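Local atomic coordinates of glycerol dehydratase (Clostridium butyricum, PDB entry 1R9D), a protein that is a B12-independent glycyl-radical enzyme that probably dehydrates glycerol to 3-hydroxypropionaldehyde. Residues F288-Y293 and A354-S359. Residues are numbered along the deposited sequence; the frame is centred on the assembly and turned at random.
Sequences FDQYMY and ATNKVS
Asp289 and Val358 bring the backbones closest, CA to CA 5.1 Å, where the first turn of helix 288-298 meets the start of helix 357-369. Asn356 is the N-cap of the latter and forms a capping box with Ser359: its OD1 takes the N-H of Ser359 and, weakly, that of Val358, while Asn356 N donates to Ser359 OG. The Asn356 side-chain amide also reaches across, ND2 giving a hydrogen bond to Asp289 O (3.0 Å) from above the carbonyl plane. The Tyr293 ring stacks against this side-chain amide, the two planes 12° apart, and Asn356 CB makes a CH-pi contact over the ring centre. Ser359 OG in turn donates to the anti lone pair of Asp289 OD2 (2.7 Å). Gln290, its chain bent at chi2 (-56°), turns back so that NE2 donates a nearly straight hydrogen bond to Ala354 O (2.9 Å); a water links its OE1 to Asn356 ND2. Val358 is a knob among Phe288, Asp289, Met292 and Tyr293, its CG2 at the Tyr293 ring edge. Outside the two segments, Asp289 OD2 also accepts from Gly345 N, just after strand 341-344, Phe288 packs on Leu342 of that strand, and Met292 touches helices 260-277 and 169-190.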
loop_
_atom_site.group_PDB
_atom_site.type_symbol
_atom_site.label_atom_id
_atom_site.label_comp_id
_atom_site.label_asym_id
_atom_site.label_seq_id
_atom_site.Cartn_x
_atom_site.Cartn_y
_atom_site.Cartn_z
ATOM N N PHE A 288 16.435 -26.540 18.813
ATOM C CA PHE A 288 17.883 -26.344 18.791
ATOM C C PHE A 288 18.644 -27.671 18.714
ATOM O O PHE A 288 19.607 -27.803 17.956
ATOM C CB PHE A 288 18.282 -25.586 20.062
ATOM C CG PHE A 288 19.725 -25.162 20.110
ATOM C CD1 PHE A 288 20.151 -24.006 19.460
ATOM C CD2 PHE A 288 20.645 -25.882 20.871
ATOM C CE1 PHE A 288 21.477 -23.569 19.574
ATOM C CE2 PHE A 288 21.969 -25.455 20.991
ATOM C CZ PHE A 288 22.383 -24.295 20.344
ATOM N N ASP A 289 18.209 -28.655 19.494
ATOM C CA ASP A 289 18.877 -29.947 19.509
ATOM C C ASP A 289 18.805 -30.680 18.174
ATOM O O ASP A 289 19.697 -31.458 17.839
ATOM C CB ASP A 289 18.315 -30.826 20.641
ATOM C CG ASP A 289 16.861 -31.238 20.418
ATOM O OD1 ASP A 289 16.110 -30.495 19.751
ATOM O OD2 ASP A 289 16.472 -32.304 20.941
ATOM N N GLN A 290 17.764 -30.416 17.397
ATOM C CA GLN A 290 17.618 -31.079 16.111
ATOM C C GLN A 290 18.491 -30.495 14.999
ATOM O O GLN A 290 19.076 -31.250 14.222
ATOM C CB GLN A 290 16.150 -31.072 15.689
ATOM C CG GLN A 290 15.240 -31.778 16.695
ATOM C CD GLN A 290 15.673 -33.211 16.964
ATOM O OE1 GLN A 290 15.825 -34.005 16.038
ATOM N NE2 GLN A 290 15.873 -33.547 18.238
ATOM N N TYR A 291 18.587 -29.172 14.906
ATOM C CA TYR A 291 19.420 -28.598 13.850
ATOM C C TYR A 291 20.880 -28.380 14.243
ATOM O O TYR A 291 21.731 -28.181 13.379
ATOM C CB TYR A 291 18.804 -27.298 13.288
ATOM C CG TYR A 291 18.489 -26.191 14.274
ATOM C CD1 TYR A 291 19.500 -25.412 14.840
ATOM C CD2 TYR A 291 17.166 -25.895 14.614
ATOM C CE1 TYR A 291 19.202 -24.362 15.717
ATOM C CE2 TYR A 291 16.858 -24.851 15.490
ATOM C CZ TYR A 291 17.877 -24.091 16.038
ATOM O OH TYR A 291 17.572 -23.070 16.912
ATOM N N MET A 292 21.183 -28.435 15.536
ATOM C CA MET A 292 22.566 -28.247 15.973
ATOM C C MET A 292 23.319 -29.566 16.116
ATOM O O MET A 292 24.544 -29.600 15.985
ATOM C CB MET A 292 22.625 -27.497 17.307
ATOM C CG MET A 292 22.172 -26.047 17.252
ATOM S SD MET A 292 23.127 -25.030 16.089
ATOM C CE MET A 292 24.605 -24.655 17.073
ATOM N N TYR A 293 22.594 -30.652 16.370
ATOM C CA TYR A 293 23.230 -31.954 16.556
ATOM C C TYR A 293 24.121 -32.414 15.396
ATOM O O TYR A 293 25.220 -32.926 15.622
ATOM C CB TYR A 293 22.177 -33.029 16.852
ATOM C CG TYR A 293 22.774 -34.410 17.018
ATOM C CD1 TYR A 293 23.592 -34.711 18.106
ATOM C CD2 TYR A 293 22.558 -35.399 16.063
ATOM C CE1 TYR A 293 24.183 -35.965 18.235
ATOM C CE2 TYR A 293 23.144 -36.654 16.180
ATOM C CZ TYR A 293 23.956 -36.931 17.267
ATOM O OH TYR A 293 24.550 -38.168 17.371
ATOM N N ALA A 354 13.505 -38.587 18.756
ATOM C CA ALA A 354 14.598 -37.760 18.247
ATOM C C ALA A 354 15.580 -37.255 19.302
ATOM O O ALA A 354 16.324 -36.308 19.049
ATOM C CB ALA A 354 14.023 -36.577 17.475
ATOM N N THR A 355 15.589 -37.874 20.477
ATOM C CA THR A 355 16.512 -37.460 21.535
ATOM C C THR A 355 17.956 -37.647 21.063
ATOM O O THR A 355 18.277 -38.654 20.431
ATOM C CB THR A 355 16.334 -38.314 22.813
ATOM O OG1 THR A 355 14.949 -38.379 23.168
ATOM C CG2 THR A 355 17.105 -37.698 23.971
ATOM N N ASN A 356 18.820 -36.678 21.359
ATOM C CA ASN A 356 20.228 -36.790 20.986
ATOM C C ASN A 356 21.144 -36.136 22.019
ATOM O O ASN A 356 20.678 -35.573 23.013
ATOM C CB ASN A 356 20.490 -36.216 19.579
ATOM C CG ASN A 356 20.203 -34.728 19.470
ATOM O OD1 ASN A 356 20.654 -33.930 20.291
ATOM N ND2 ASN A 356 19.466 -34.346 18.432
ATOM N N LYS A 357 22.451 -36.222 21.787
ATOM C CA LYS A 357 23.430 -35.665 22.713
ATOM C C LYS A 357 23.195 -34.196 23.063
ATOM O O LYS A 357 23.315 -33.810 24.227
ATOM C CB LYS A 357 24.841 -35.837 22.143
ATOM C CG LYS A 357 25.949 -35.375 23.078
ATOM C CD LYS A 357 26.037 -36.255 24.313
ATOM C CE LYS A 357 27.206 -35.850 25.197
ATOM N NZ LYS A 357 27.328 -36.737 26.386
ATOM N N VAL A 358 22.869 -33.381 22.061
ATOM C CA VAL A 358 22.622 -31.959 22.290
ATOM C C VAL A 358 21.383 -31.762 23.156
ATOM O O VAL A 358 21.291 -30.786 23.901
ATOM C CB VAL A 358 22.446 -31.193 20.957
ATOM C CG1 VAL A 358 22.162 -29.722 21.231
ATOM C CG2 VAL A 358 23.705 -31.319 20.118
ATOM N N SER A 359 20.432 -32.687 23.062
ATOM C CA SER A 359 19.219 -32.597 23.874
ATOM C C SER A 359 19.646 -32.522 25.336
ATOM O O SER A 359 19.174 -31.677 26.092
ATOM C CB SER A 359 18.335 -33.838 23.698
ATOM O OG SER A 359 17.995 -34.079 22.345
HETATM O O HOH W 1 18.341 -35.737 16.105
HETATM O O HOH W 2 23.043 -38.710 20.252
#